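Carbon monoxide dehydrogenase (Thermococcus sp. AM4, PDB 6T7J) catalyses the oxidation of carbon monoxide to carbon dioxide at cluster C, a nickel-iron-sulfur centre that lacks its nickel in this preparation. Local coordinates at residues N88-I93 with L216-R221; R221-D226 with I563-V568; Y261-V266 with G297-G302; H356-T361 with I393-N398; A415-E420 with P515-G520. All coordinates share one frame; numbering follows the deposited sequence.

In the fold
Contacts 1 and 2 form one helical group, contacts 3 and 4 one group at a parallel sheet, and contact 5 lies between them. Contacts 1 and 2 use successive turns of helix 212-242, their centres about 9 Å apart, and they touch where I93 CD1 lies 3.6 Å from T565 OG1. Contacts 3 and 4 both reach one parallel sheet and meet through V298 and I393, with centres about 11 Å apart; the centres of contacts 1 and 3 are about 40 Å apart. Contact 5 has its nearest atoms about 9 Å from contact 2 and 10 Å from contact 3. The broken Fe4S4 cluster is about 10 Å from the side chains of D226 and H518.

Contact 1. Residues N88-I93 with L216-R221; sequences NLLRMI and LLHGIR
L90 points its CG away from its own backbone N (chi1 -173°), and this sends CD1 across the helix interface to G219 CA, 3.4 Å away. In I93 the branch CG1 is opposite the carbonyl carbon (chi1 -67°), which leaves CG2 to rest 3.6 Å from G219 O while CD1 reaches over to the same glycine. Two branched side chains thus close on a bare piece of backbone. G219 has no side chain, and the place where a beta carbon would stand is taken by I93 CD1 and L90 CD1. The other methyl of L90, CD2, comes to the edge of the H218 ring, near its plane. One turn earlier, L89 CD2 meets L216 CD2 methyl to methyl at 4.2 Å. The helices run almost parallel, 8° apart, with their axes 9.5 Å from each other. Around them, helix 586-595 packs on L89 and L216, and helix 193-203 touches L90 and H218; R91 forms a salt bridge with E558 of the second subunit. No hydrogen bond or charge joins the two segments, so their association rests on apolar shape: methyl groups settle directly on the backbone of G219, where no side chain intervenes.

Contact 2. Residues R221-D226 with I563-V568; sequences RTSLAD and IGTYFV
Y566 meets S223 as soon as it leaves its backbone, for its CB is 3.1 Å from S223 O and 3.4 Å from S223 OG, with L224 CD2 touching the same carbon more loosely. The torsion chi1 of 76° places CG between the backbone N and the carbonyl carbon, laying the ring back along its own helix. CG therefore still feels S223 O, and CD2 is 3.4 Å from that oxygen. Further out, CE2 comes within 3.9 Å of D226 OD2, which sits at the ring edge, near its plane, while the carboxylate is turned 77° against the ring. One ring face is covered within the same helix by I563 O, 3.6 Å above its centre. S223 OG also leans on T565 CG2 at 3.5 Å, although its hydrogen bond goes back to I220 O. D226 OD2 is held by S562 OG and H100 ND1, so the tyrosine edge borders a carboxylate already engaged. With the small S223 at the crossing, the axes approach to 8.1 Å. This is buried, near-perpendicular helix-helix packing (-98°), joining helix 212-242 to helix 558-569, whose start carries K559 of the cluster pocket; D226 itself lies about 10 Å from the broken cluster.

Contact 3. Residues Y261-V266 with G297-G302; sequences YVNIVV and GVNVVG
Y261-V266 and G297-G302 run parallel at 27°, residue beside residue, with N299 and V301 each using both N and O to bond to the other strand. N299 N to V262 O, at 2.8 Å, and I264 N to N299 O, at 3.0 Å, form one such pair; V301 N to I264 O and V266 N to V301 O form the next. On one face N299 extends its CG opposite the backbone N (chi1 171°), and ND2 donates to N263 OD1 at 3.2 Å, the acceptor lying in the plane of the donating amide. The two amides are turned 80° against each other. V256 O takes a second bond from N299 ND2, while N263 ND2 serves K258 O and A333 O, so both amides are anchored on this face of the sheet. Beside them V265 CG2 and V301 CG2 meet at 3.6 Å; nearby, Y261 CD2 comes 3.4 Å from G297 N. On the opposite face V262, I264, V266, V298 and V300 are all apolar, with I264 CD1 against V298 CG1 at 3.7 Å. Helices 271-281, 284-292 and 381-395 pack on that face, and in the Rossmann-like sheet strands 318-320 and 336-339 flank this central pair.

Contact 4. Residues H356-T361 with I393-N398; sequences HTKVIT and IENYPN
Hydrogen bonding between H356 and N395 carries the contact: N395 ND2 donates to H356 O at 2.8 Å, coming in well above the plane of the carbonyl, 62° out of it, rather than along a lone-pair direction. N395 ND2 also binds E335 O, and N395 OD1 receives N398 ND2 at 2.9 Å in the carbonyl plane, so the amide is gripped at both ends. With CG opposite the backbone N (chi1 -165°), N395 reaches from helix 381-395 toward the H356 carbonyl. Packing comes second. The aliphatic part of K358 crosses the N395 side chain at a slant, its CE 3.5 Å from N395 CG, and H356 CD2 comes 3.4 Å from N395 ND2, the ring turned 40° from the amide. H356 CB rests against N398 CB at 3.8 Å, while H356 NE2 bonds to E335 OE2. A leucine in place of N395 would probably leave H356 O and N398 ND2 without their mates and free the N398 side chain to turn. In the sheet, strand 358-361 runs between 336-339 and 372-373, and the end of helix 381-395 is thereby tied to the loop entering that strand, while I393 packs on helix 284-292.

Contact 5. Residues A415-E420 with P515-G520; sequences AGFSVE and PCLHMG
F417 and H518 are joined backbone to backbone, F417 N donating to H518 O at 3.1 Å, with the donor nearly along the C=O axis. From the neighbouring residue, L517 CD2 stands over one face of the F417 ring, 4.0 Å from its centroid and 14° off its normal, a CH-pi contact offset toward the rim. Following the chain, F417 O is 3.4 Å from M519 CG and also faces M519 CA in a CA-H...O contact, and the bent end of M519 brings CE within 4.0 Å of V419 CG2. A415 CB also touches H518 CD2 at 3.8 Å.

The next shell fixes these groups. H518 turns CG opposite its backbone N (chi1 -169°), so that ND1 accepts a hydrogen bond from G520 N at 3.1 Å while NE2 pairs with N308 OD1 on helix 304-314. Without its imidazole, with an alanine here, G520 N and N308 OD1 would probably lose their ring partner and a gap open beside A415. S418 occupies the N-cap of helix 419-425, its OG bonding to A421 N, and G416 has backbone angles that call for glycine. L517 pairs with V476 and G478 beside it in the sheet, and two residues beyond G520 comes C522 of the cluster pocket.

One backbone hydrogen bond between the segments and a methyl over an aromatic face thus give residues 517-520 a defined course. Because ND1 of H518 accepts from G520 N, NE2 is probably the donor to N308 OD1, and the ring's rotation is fixed through both nitrogens.

Contact 1. Residues N88-I93 with L216-R221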
# COMPACT_ATOMS: atom_id res chain seq x y z
N ASN A 88 -0.40 -10.60 -3.98
CA ASN A 88 -0.51 -10.61 -2.52
C ASN A 88 0.87 -10.49 -1.87
O ASN A 88 1.05 -9.74 -0.90
CB ASN A 88 -1.23 -11.87 -2.06
CG ASN A 88 -2.66 -11.95 -2.58
OD1 ASN A 88 -3.26 -10.94 -2.94
ND2 ASN A 88 -3.21 -13.16 -2.62
N LEU A 89 1.87 -11.20 -2.41
CA LEU A 89 3.22 -11.07 -1.88
C LEU A 89 3.76 -9.65 -2.08
O LEU A 89 4.47 -9.11 -1.22
CB LEU A 89 4.15 -12.09 -2.54
CG LEU A 89 5.43 -12.37 -1.76
CD1 LEU A 89 5.15 -13.27 -0.56
CD2 LEU A 89 6.49 -12.99 -2.66
N LEU A 90 3.44 -9.03 -3.23
CA LEU A 90 3.86 -7.66 -3.47
C LEU A 90 3.28 -6.72 -2.43
O LEU A 90 3.96 -5.79 -1.97
CB LEU A 90 3.45 -7.23 -4.88
CG LEU A 90 3.98 -5.86 -5.30
CD1 LEU A 90 5.47 -5.84 -5.07
CD2 LEU A 90 3.67 -5.55 -6.75
N ARG A 91 2.03 -6.93 -2.04
CA ARG A 91 1.43 -6.07 -1.02
C ARG A 91 2.06 -6.32 0.35
O ARG A 91 2.19 -5.38 1.15
CB ARG A 91 -0.08 -6.26 -0.98
CG ARG A 91 -0.78 -5.68 -2.20
CD ARG A 91 -2.22 -5.29 -1.91
NE ARG A 91 -2.81 -4.61 -3.06
CZ ARG A 91 -4.11 -4.37 -3.20
NH1 ARG A 91 -4.97 -4.75 -2.26
NH2 ARG A 91 -4.56 -3.74 -4.29
N MET A 92 2.47 -7.55 0.63
CA MET A 92 3.23 -7.80 1.86
C MET A 92 4.54 -7.01 1.86
O MET A 92 4.89 -6.37 2.87
CB MET A 92 3.51 -9.30 2.01
CG MET A 92 2.27 -10.16 2.18
SD MET A 92 2.66 -11.85 2.64
CE MET A 92 2.48 -11.76 4.42
N ILE A 93 5.27 -7.05 0.75
CA ILE A 93 6.51 -6.29 0.64
C ILE A 93 6.24 -4.80 0.81
O ILE A 93 6.99 -4.09 1.49
CB ILE A 93 7.21 -6.58 -0.70
CG1 ILE A 93 7.69 -8.03 -0.75
CG2 ILE A 93 8.38 -5.62 -0.91
CD1 ILE A 93 8.23 -8.44 -2.11
N LEU A 216 7.13 -9.24 -9.18
CA LEU A 216 8.16 -9.60 -8.21
C LEU A 216 9.44 -8.78 -8.41
O LEU A 216 10.16 -8.53 -7.44
CB LEU A 216 8.45 -11.10 -8.29
CG LEU A 216 7.25 -11.97 -7.89
CD1 LEU A 216 7.64 -13.43 -7.76
CD2 LEU A 216 6.62 -11.46 -6.60
N LEU A 217 9.71 -8.33 -9.63
CA LEU A 217 10.86 -7.45 -9.85
C LEU A 217 10.63 -6.09 -9.21
O LEU A 217 11.55 -5.50 -8.61
CB LEU A 217 11.15 -7.31 -11.34
CG LEU A 217 11.84 -8.49 -12.02
CD1 LEU A 217 11.92 -8.28 -13.52
CD2 LEU A 217 13.23 -8.72 -11.43
N HIS A 218 9.41 -5.56 -9.30
CA HIS A 218 9.13 -4.33 -8.58
C HIS A 218 9.13 -4.56 -7.07
O HIS A 218 9.49 -3.65 -6.31
CB HIS A 218 7.80 -3.72 -9.01
CG HIS A 218 7.51 -2.42 -8.33
ND1 HIS A 218 6.50 -2.28 -7.40
CD2 HIS A 218 8.11 -1.21 -8.41
CE1 HIS A 218 6.48 -1.03 -6.96
NE2 HIS A 218 7.46 -0.37 -7.55
N GLY A 219 8.72 -5.74 -6.62
CA GLY A 219 8.88 -6.08 -5.22
C GLY A 219 10.34 -6.04 -4.79
O GLY A 219 10.67 -5.57 -3.70
N ILE A 220 11.23 -6.52 -5.66
CA ILE A 220 12.66 -6.44 -5.39
C ILE A 220 13.09 -4.98 -5.28
O ILE A 220 13.84 -4.60 -4.37
CB ILE A 220 13.45 -7.18 -6.49
CG1 ILE A 220 13.46 -8.69 -6.21
CG2 ILE A 220 14.87 -6.64 -6.60
CD1 ILE A 220 13.72 -9.54 -7.42
N ARG A 221 12.62 -4.14 -6.21
CA ARG A 221 12.96 -2.72 -6.18
C ARG A 221 12.48 -2.06 -4.88
O ARG A 221 13.21 -1.27 -4.27
CB ARG A 221 12.36 -2.01 -7.39
CG ARG A 221 12.50 -0.49 -7.36
CD ARG A 221 12.46 0.11 -8.77
NE ARG A 221 11.19 -0.15 -9.44
CZ ARG A 221 10.94 0.18 -10.71
NH1 ARG A 221 11.87 0.77 -11.44
NH2 ARG A 221 9.75 -0.10 -11.24

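Contact 2. Residues R221-D226 with I563-V568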
# COMPACT_ATOMS: atom_id res chain seq x y z
N ARG A 221 12.62 -4.14 -6.21
CA ARG A 221 12.96 -2.72 -6.18
C ARG A 221 12.48 -2.06 -4.88
O ARG A 221 13.21 -1.27 -4.27
CB ARG A 221 12.36 -2.01 -7.39
CG ARG A 221 12.50 -0.49 -7.36
CD ARG A 221 12.46 0.11 -8.77
NE ARG A 221 11.19 -0.15 -9.44
CZ ARG A 221 10.94 0.18 -10.71
NH1 ARG A 221 11.87 0.77 -11.44
NH2 ARG A 221 9.75 -0.10 -11.24
N THR A 222 11.27 -2.40 -4.44
CA THR A 222 10.73 -1.81 -3.22
C THR A 222 11.49 -2.29 -1.99
O THR A 222 11.78 -1.50 -1.08
CB THR A 222 9.24 -2.15 -3.10
OG1 THR A 222 8.55 -1.70 -4.28
CG2 THR A 222 8.63 -1.48 -1.88
N SER A 223 11.81 -3.58 -1.94
CA SER A 223 12.62 -4.10 -0.85
C SER A 223 13.98 -3.42 -0.80
O SER A 223 14.51 -3.15 0.29
CB SER A 223 12.79 -5.61 -0.99
OG SER A 223 13.77 -5.91 -1.97
N LEU A 224 14.55 -3.12 -1.96
CA LEU A 224 15.83 -2.40 -1.99
C LEU A 224 15.66 -0.98 -1.48
O LEU A 224 16.53 -0.46 -0.76
CB LEU A 224 16.41 -2.41 -3.40
CG LEU A 224 16.95 -3.76 -3.87
CD1 LEU A 224 17.52 -3.66 -5.28
CD2 LEU A 224 18.00 -4.28 -2.90
N ALA A 225 14.55 -0.32 -1.84
CA ALA A 225 14.25 0.99 -1.25
C ALA A 225 14.16 0.91 0.27
O ALA A 225 14.53 1.86 0.96
CB ALA A 225 12.95 1.54 -1.83
N ASP A 226 13.68 -0.21 0.80
CA ASP A 226 13.66 -0.39 2.25
C ASP A 226 15.07 -0.57 2.80
O ASP A 226 15.54 0.25 3.60
CB ASP A 226 12.78 -1.59 2.62
CG ASP A 226 12.72 -1.84 4.13
OD1 ASP A 226 13.30 -1.05 4.91
OD2 ASP A 226 12.07 -2.83 4.54
N ILE A 563 12.35 -7.63 4.42
CA ILE A 563 13.74 -7.86 4.80
C ILE A 563 14.32 -9.04 4.03
O ILE A 563 15.42 -8.97 3.48
CB ILE A 563 13.86 -8.07 6.32
CG1 ILE A 563 13.60 -6.76 7.07
CG2 ILE A 563 15.23 -8.62 6.68
CD1 ILE A 563 13.28 -6.96 8.54
N GLY A 564 13.58 -10.15 4.00
CA GLY A 564 14.05 -11.31 3.25
C GLY A 564 14.20 -11.02 1.78
O GLY A 564 15.15 -11.47 1.13
N THR A 565 13.27 -10.24 1.22
CA THR A 565 13.34 -9.92 -0.20
C THR A 565 14.56 -9.06 -0.51
O THR A 565 15.23 -9.27 -1.52
CB THR A 565 12.06 -9.24 -0.67
OG1 THR A 565 10.94 -10.08 -0.38
CG2 THR A 565 12.11 -8.98 -2.17
N TYR A 566 14.87 -8.07 0.34
CA TYR A 566 16.03 -7.25 0.04
C TYR A 566 17.34 -7.94 0.42
O TYR A 566 18.39 -7.58 -0.12
CB TYR A 566 15.93 -5.85 0.67
CG TYR A 566 16.16 -5.67 2.17
CD1 TYR A 566 17.38 -5.97 2.76
CD2 TYR A 566 15.18 -5.10 2.97
CE1 TYR A 566 17.59 -5.76 4.11
CE2 TYR A 566 15.38 -4.89 4.32
CZ TYR A 566 16.59 -5.22 4.89
OH TYR A 566 16.79 -5.01 6.23
N PHE A 567 17.29 -8.94 1.30
CA PHE A 567 18.45 -9.82 1.45
C PHE A 567 18.70 -10.58 0.15
O PHE A 567 19.80 -10.52 -0.41
CB PHE A 567 18.25 -10.77 2.62
CG PHE A 567 18.68 -10.21 3.94
CD1 PHE A 567 19.57 -9.14 4.00
CD2 PHE A 567 18.20 -10.73 5.13
CE1 PHE A 567 19.97 -8.61 5.21
CE2 PHE A 567 18.60 -10.20 6.35
CZ PHE A 567 19.48 -9.14 6.38
N VAL A 568 17.68 -11.27 -0.35
CA VAL A 568 17.80 -11.95 -1.64
C VAL A 568 18.35 -11.00 -2.70
O VAL A 568 19.35 -11.29 -3.37
CB VAL A 568 16.45 -12.56 -2.06
CG1 VAL A 568 16.52 -13.04 -3.50
CG2 VAL A 568 16.07 -13.71 -1.14

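Contact 3. Residues Y261-V266 with G297-G302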
# COMPACT_ATOMS: atom_id res chain seq x y z
N TYR A 261 10.50 -3.42 42.79
CA TYR A 261 10.69 -2.25 41.95
C TYR A 261 9.48 -2.06 41.05
O TYR A 261 8.85 -3.03 40.62
CB TYR A 261 11.95 -2.36 41.08
CG TYR A 261 13.26 -2.35 41.82
CD1 TYR A 261 13.68 -3.46 42.55
CD2 TYR A 261 14.10 -1.25 41.77
CE1 TYR A 261 14.89 -3.46 43.23
CE2 TYR A 261 15.31 -1.24 42.44
CZ TYR A 261 15.70 -2.35 43.17
OH TYR A 261 16.90 -2.34 43.84
N VAL A 262 9.14 -0.79 40.79
CA VAL A 262 8.23 -0.49 39.69
C VAL A 262 8.80 -1.08 38.42
O VAL A 262 10.00 -0.95 38.15
CB VAL A 262 8.04 1.03 39.57
CG1 VAL A 262 7.11 1.36 38.40
CG2 VAL A 262 7.53 1.62 40.87
N ASN A 263 7.97 -1.77 37.65
CA ASN A 263 8.40 -2.38 36.40
C ASN A 263 7.75 -1.65 35.24
O ASN A 263 6.52 -1.60 35.15
CB ASN A 263 8.05 -3.87 36.36
CG ASN A 263 8.92 -4.70 37.29
OD1 ASN A 263 10.14 -4.57 37.30
ND2 ASN A 263 8.29 -5.57 38.07
N ILE A 264 8.57 -1.08 34.37
CA ILE A 264 8.08 -0.36 33.19
C ILE A 264 8.64 -1.04 31.95
O ILE A 264 9.86 -1.14 31.79
CB ILE A 264 8.48 1.13 33.22
CG1 ILE A 264 7.97 1.80 34.49
CG2 ILE A 264 7.95 1.84 31.99
CD1 ILE A 264 8.38 3.25 34.61
N VAL A 265 7.74 -1.50 31.08
CA VAL A 265 8.14 -2.16 29.84
C VAL A 265 8.06 -1.14 28.71
O VAL A 265 7.11 -0.36 28.63
CB VAL A 265 7.24 -3.38 29.54
CG1 VAL A 265 7.66 -4.05 28.24
CG2 VAL A 265 7.29 -4.37 30.70
N VAL A 266 9.08 -1.13 27.85
CA VAL A 266 9.07 -0.34 26.62
C VAL A 266 8.97 -1.31 25.45
O VAL A 266 9.85 -2.15 25.25
CB VAL A 266 10.30 0.57 26.49
CG1 VAL A 266 10.14 1.80 27.37
CG2 VAL A 266 11.58 -0.17 26.86
N GLY A 297 12.72 1.17 43.76
CA GLY A 297 13.16 2.01 42.66
C GLY A 297 12.31 1.75 41.43
O GLY A 297 11.19 1.26 41.54
N VAL A 298 12.87 2.08 40.27
CA VAL A 298 12.20 1.87 38.99
C VAL A 298 13.11 1.06 38.09
O VAL A 298 14.27 1.44 37.85
CB VAL A 298 11.82 3.20 38.31
CG1 VAL A 298 11.15 2.92 36.97
CG2 VAL A 298 10.90 4.00 39.21
N ASN A 299 12.60 -0.06 37.58
CA ASN A 299 13.29 -0.96 36.68
C ASN A 299 12.58 -0.91 35.33
O ASN A 299 11.40 -1.26 35.23
CB ASN A 299 13.31 -2.38 37.25
CG ASN A 299 13.82 -3.41 36.27
OD1 ASN A 299 14.88 -3.25 35.67
ND2 ASN A 299 13.07 -4.50 36.12
N VAL A 300 13.29 -0.44 34.31
CA VAL A 300 12.76 -0.37 32.95
C VAL A 300 13.35 -1.51 32.14
O VAL A 300 14.58 -1.66 32.06
CB VAL A 300 13.05 0.98 32.30
CG1 VAL A 300 12.08 1.23 31.15
CG2 VAL A 300 12.96 2.07 33.33
N VAL A 301 12.48 -2.31 31.54
CA VAL A 301 12.87 -3.42 30.69
C VAL A 301 12.30 -3.17 29.30
O VAL A 301 11.36 -2.40 29.12
CB VAL A 301 12.39 -4.77 31.25
CG1 VAL A 301 12.86 -4.93 32.69
CG2 VAL A 301 10.87 -4.85 31.18
N GLY A 302 12.90 -3.82 28.31
CA GLY A 302 12.47 -3.64 26.94
C GLY A 302 11.95 -4.91 26.30
O GLY A 302 12.29 -6.01 26.72

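Contact 4. Residues H356-T361 with I393-N398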
# COMPACT_ATOMS: atom_id res chain seq x y z
N HIS A 356 -3.70 -4.66 36.91
CA HIS A 356 -3.62 -3.21 37.04
C HIS A 356 -2.87 -2.56 35.89
O HIS A 356 -2.90 -1.33 35.76
CB HIS A 356 -2.94 -2.84 38.36
CG HIS A 356 -1.49 -3.22 38.41
ND1 HIS A 356 -1.00 -4.38 37.85
CD2 HIS A 356 -0.42 -2.60 38.97
CE1 HIS A 356 0.30 -4.45 38.05
NE2 HIS A 356 0.68 -3.38 38.73
N THR A 357 -2.22 -3.36 35.04
CA THR A 357 -1.29 -2.85 34.04
C THR A 357 -1.95 -1.83 33.12
O THR A 357 -3.08 -2.02 32.66
CB THR A 357 -0.74 -4.01 33.21
OG1 THR A 357 -0.05 -4.93 34.07
CG2 THR A 357 0.20 -3.51 32.12
N LYS A 358 -1.24 -0.74 32.86
CA LYS A 358 -1.69 0.30 31.95
C LYS A 358 -0.93 0.19 30.62
O LYS A 358 0.30 0.19 30.60
CB LYS A 358 -1.49 1.69 32.56
CG LYS A 358 -2.37 1.96 33.76
CD LYS A 358 -1.65 2.81 34.80
CE LYS A 358 -2.62 3.34 35.84
NZ LYS A 358 -3.62 4.27 35.25
N VAL A 359 -1.69 0.10 29.53
CA VAL A 359 -1.14 0.08 28.18
C VAL A 359 -1.15 1.52 27.67
O VAL A 359 -2.21 2.05 27.34
CB VAL A 359 -1.95 -0.84 27.26
CG1 VAL A 359 -1.52 -0.67 25.81
CG2 VAL A 359 -1.81 -2.30 27.70
N ILE A 360 0.02 2.15 27.62
CA ILE A 360 0.13 3.55 27.20
C ILE A 360 0.56 3.58 25.74
O ILE A 360 1.69 3.20 25.41
CB ILE A 360 1.12 4.33 28.09
CG1 ILE A 360 0.53 4.57 29.48
CG2 ILE A 360 1.46 5.66 27.45
CD1 ILE A 360 0.96 3.56 30.51
N THR A 361 -0.33 4.04 24.87
CA THR A 361 0.03 4.36 23.50
C THR A 361 0.50 5.81 23.43
O THR A 361 0.01 6.68 24.16
CB THR A 361 -1.16 4.15 22.55
OG1 THR A 361 -2.33 4.78 23.08
CG2 THR A 361 -1.43 2.67 22.36
N ILE A 393 4.70 4.70 38.23
CA ILE A 393 5.09 4.65 39.64
C ILE A 393 3.87 4.77 40.53
O ILE A 393 3.78 4.13 41.59
CB ILE A 393 6.13 5.75 39.93
CG1 ILE A 393 7.47 5.39 39.30
CG2 ILE A 393 6.27 5.97 41.43
CD1 ILE A 393 8.44 6.53 39.27
N GLU A 394 2.90 5.59 40.13
CA GLU A 394 1.69 5.76 40.92
C GLU A 394 0.77 4.55 40.81
O GLU A 394 -0.03 4.30 41.72
CB GLU A 394 0.95 7.03 40.49
CG GLU A 394 1.69 8.31 40.83
CD GLU A 394 1.43 9.42 39.85
OE1 GLU A 394 2.06 10.49 39.98
OE2 GLU A 394 0.59 9.23 38.94
N ASN A 395 0.87 3.79 39.72
CA ASN A 395 0.13 2.54 39.62
C ASN A 395 0.77 1.41 40.41
O ASN A 395 0.10 0.41 40.69
CB ASN A 395 -0.03 2.11 38.16
CG ASN A 395 -1.09 1.05 37.98
OD1 ASN A 395 -2.09 1.02 38.70
ND2 ASN A 395 -0.88 0.16 37.02
N TYR A 396 2.06 1.54 40.75
CA TYR A 396 2.73 0.50 41.54
C TYR A 396 1.95 -0.02 42.75
O TYR A 396 1.93 -1.24 42.95
CB TYR A 396 4.11 0.99 42.00
CG TYR A 396 4.87 -0.01 42.84
CD1 TYR A 396 5.51 -1.10 42.25
CD2 TYR A 396 4.95 0.12 44.22
CE1 TYR A 396 6.21 -2.02 43.02
CE2 TYR A 396 5.64 -0.80 45.00
CZ TYR A 396 6.27 -1.87 44.39
OH TYR A 396 6.96 -2.78 45.15
N PRO A 397 1.30 0.81 43.58
CA PRO A 397 0.56 0.26 44.73
C PRO A 397 -0.58 -0.68 44.35
O PRO A 397 -1.06 -1.41 45.22
CB PRO A 397 0.03 1.51 45.44
CG PRO A 397 0.98 2.58 45.08
CD PRO A 397 1.39 2.29 43.66
N ASN A 398 -1.01 -0.69 43.09
CA ASN A 398 -2.14 -1.51 42.67
C ASN A 398 -1.72 -2.89 42.19
O ASN A 398 -2.57 -3.65 41.71
CB ASN A 398 -2.92 -0.80 41.56
CG ASN A 398 -3.56 0.49 42.04
OD1 ASN A 398 -4.14 0.54 43.12
ND2 ASN A 398 -3.45 1.54 41.23

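Contact 5. Residues A415-E420 with P515-G520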
# COMPACT_ATOMS: atom_id res chain seq x y z
N ALA A 415 25.86 -7.68 24.07
CA ALA A 415 25.23 -7.07 22.91
C ALA A 415 26.03 -5.85 22.47
O ALA A 415 27.08 -5.52 23.03
CB ALA A 415 23.78 -6.70 23.20
N GLY A 416 25.52 -5.17 21.44
CA GLY A 416 26.13 -3.94 20.98
C GLY A 416 27.17 -4.10 19.90
O GLY A 416 28.13 -3.32 19.86
N PHE A 417 27.01 -5.07 19.00
CA PHE A 417 28.01 -5.33 17.96
C PHE A 417 27.54 -4.71 16.65
O PHE A 417 27.06 -5.38 15.74
CB PHE A 417 28.25 -6.83 17.82
CG PHE A 417 28.98 -7.44 18.99
CD1 PHE A 417 30.32 -7.18 19.19
CD2 PHE A 417 28.31 -8.25 19.89
CE1 PHE A 417 30.99 -7.73 20.27
CE2 PHE A 417 28.97 -8.80 20.97
CZ PHE A 417 30.32 -8.54 21.16
N SER A 418 27.70 -3.39 16.56
CA SER A 418 27.55 -2.72 15.28
C SER A 418 28.76 -3.01 14.40
O SER A 418 29.76 -3.59 14.84
CB SER A 418 27.38 -1.21 15.49
OG SER A 418 28.51 -0.66 16.14
N VAL A 419 28.67 -2.60 13.13
CA VAL A 419 29.79 -2.80 12.21
C VAL A 419 31.02 -2.06 12.71
O VAL A 419 32.15 -2.57 12.64
CB VAL A 419 29.40 -2.35 10.79
CG1 VAL A 419 30.56 -2.57 9.83
CG2 VAL A 419 28.16 -3.10 10.32
N GLU A 420 30.83 -0.85 13.25
CA GLU A 420 31.94 -0.10 13.81
C GLU A 420 32.55 -0.84 15.00
O GLU A 420 33.78 -0.94 15.12
CB GLU A 420 31.48 1.29 14.23
CG GLU A 420 31.19 2.23 13.07
CD GLU A 420 29.77 2.07 12.54
OE1 GLU A 420 29.47 2.64 11.46
OE2 GLU A 420 28.96 1.38 13.19
N PRO A 515 30.25 -16.20 20.15
CA PRO A 515 30.06 -16.74 18.79
C PRO A 515 28.78 -16.28 18.12
O PRO A 515 28.57 -16.60 16.94
CB PRO A 515 30.04 -18.26 19.03
CG PRO A 515 29.52 -18.41 20.41
CD PRO A 515 30.02 -17.22 21.19
N CYS A 516 27.92 -15.54 18.82
CA CYS A 516 26.69 -15.00 18.26
C CYS A 516 26.67 -13.49 18.50
O CYS A 516 26.77 -13.05 19.65
CB CYS A 516 25.45 -15.66 18.87
SG CYS A 516 25.30 -17.43 18.51
N LEU A 517 26.55 -12.72 17.43
CA LEU A 517 26.69 -11.27 17.47
C LEU A 517 25.33 -10.60 17.33
O LEU A 517 24.69 -10.67 16.27
CB LEU A 517 27.66 -10.79 16.39
CG LEU A 517 29.08 -11.36 16.48
CD1 LEU A 517 30.01 -10.66 15.50
CD2 LEU A 517 29.62 -11.28 17.90
N HIS A 518 24.89 -9.95 18.41
CA HIS A 518 23.68 -9.13 18.41
C HIS A 518 23.97 -7.83 17.68
O HIS A 518 24.72 -6.98 18.19
CB HIS A 518 23.22 -8.87 19.84
CG HIS A 518 21.86 -8.27 19.95
ND1 HIS A 518 21.21 -7.68 18.88
CD2 HIS A 518 21.01 -8.17 21.00
CE1 HIS A 518 20.03 -7.24 19.28
NE2 HIS A 518 19.88 -7.52 20.56
N MET A 519 23.39 -7.65 16.50
CA MET A 519 23.65 -6.47 15.69
C MET A 519 22.52 -5.44 15.74
O MET A 519 22.58 -4.44 15.02
CB MET A 519 23.93 -6.89 14.24
CG MET A 519 25.18 -7.75 14.11
SD MET A 519 25.80 -7.90 12.43
CE MET A 519 26.56 -6.29 12.20
N GLY A 520 21.50 -5.66 16.56
CA GLY A 520 20.52 -4.64 16.87
C GLY A 520 19.10 -5.07 16.51
O GLY A 520 18.73 -6.24 16.69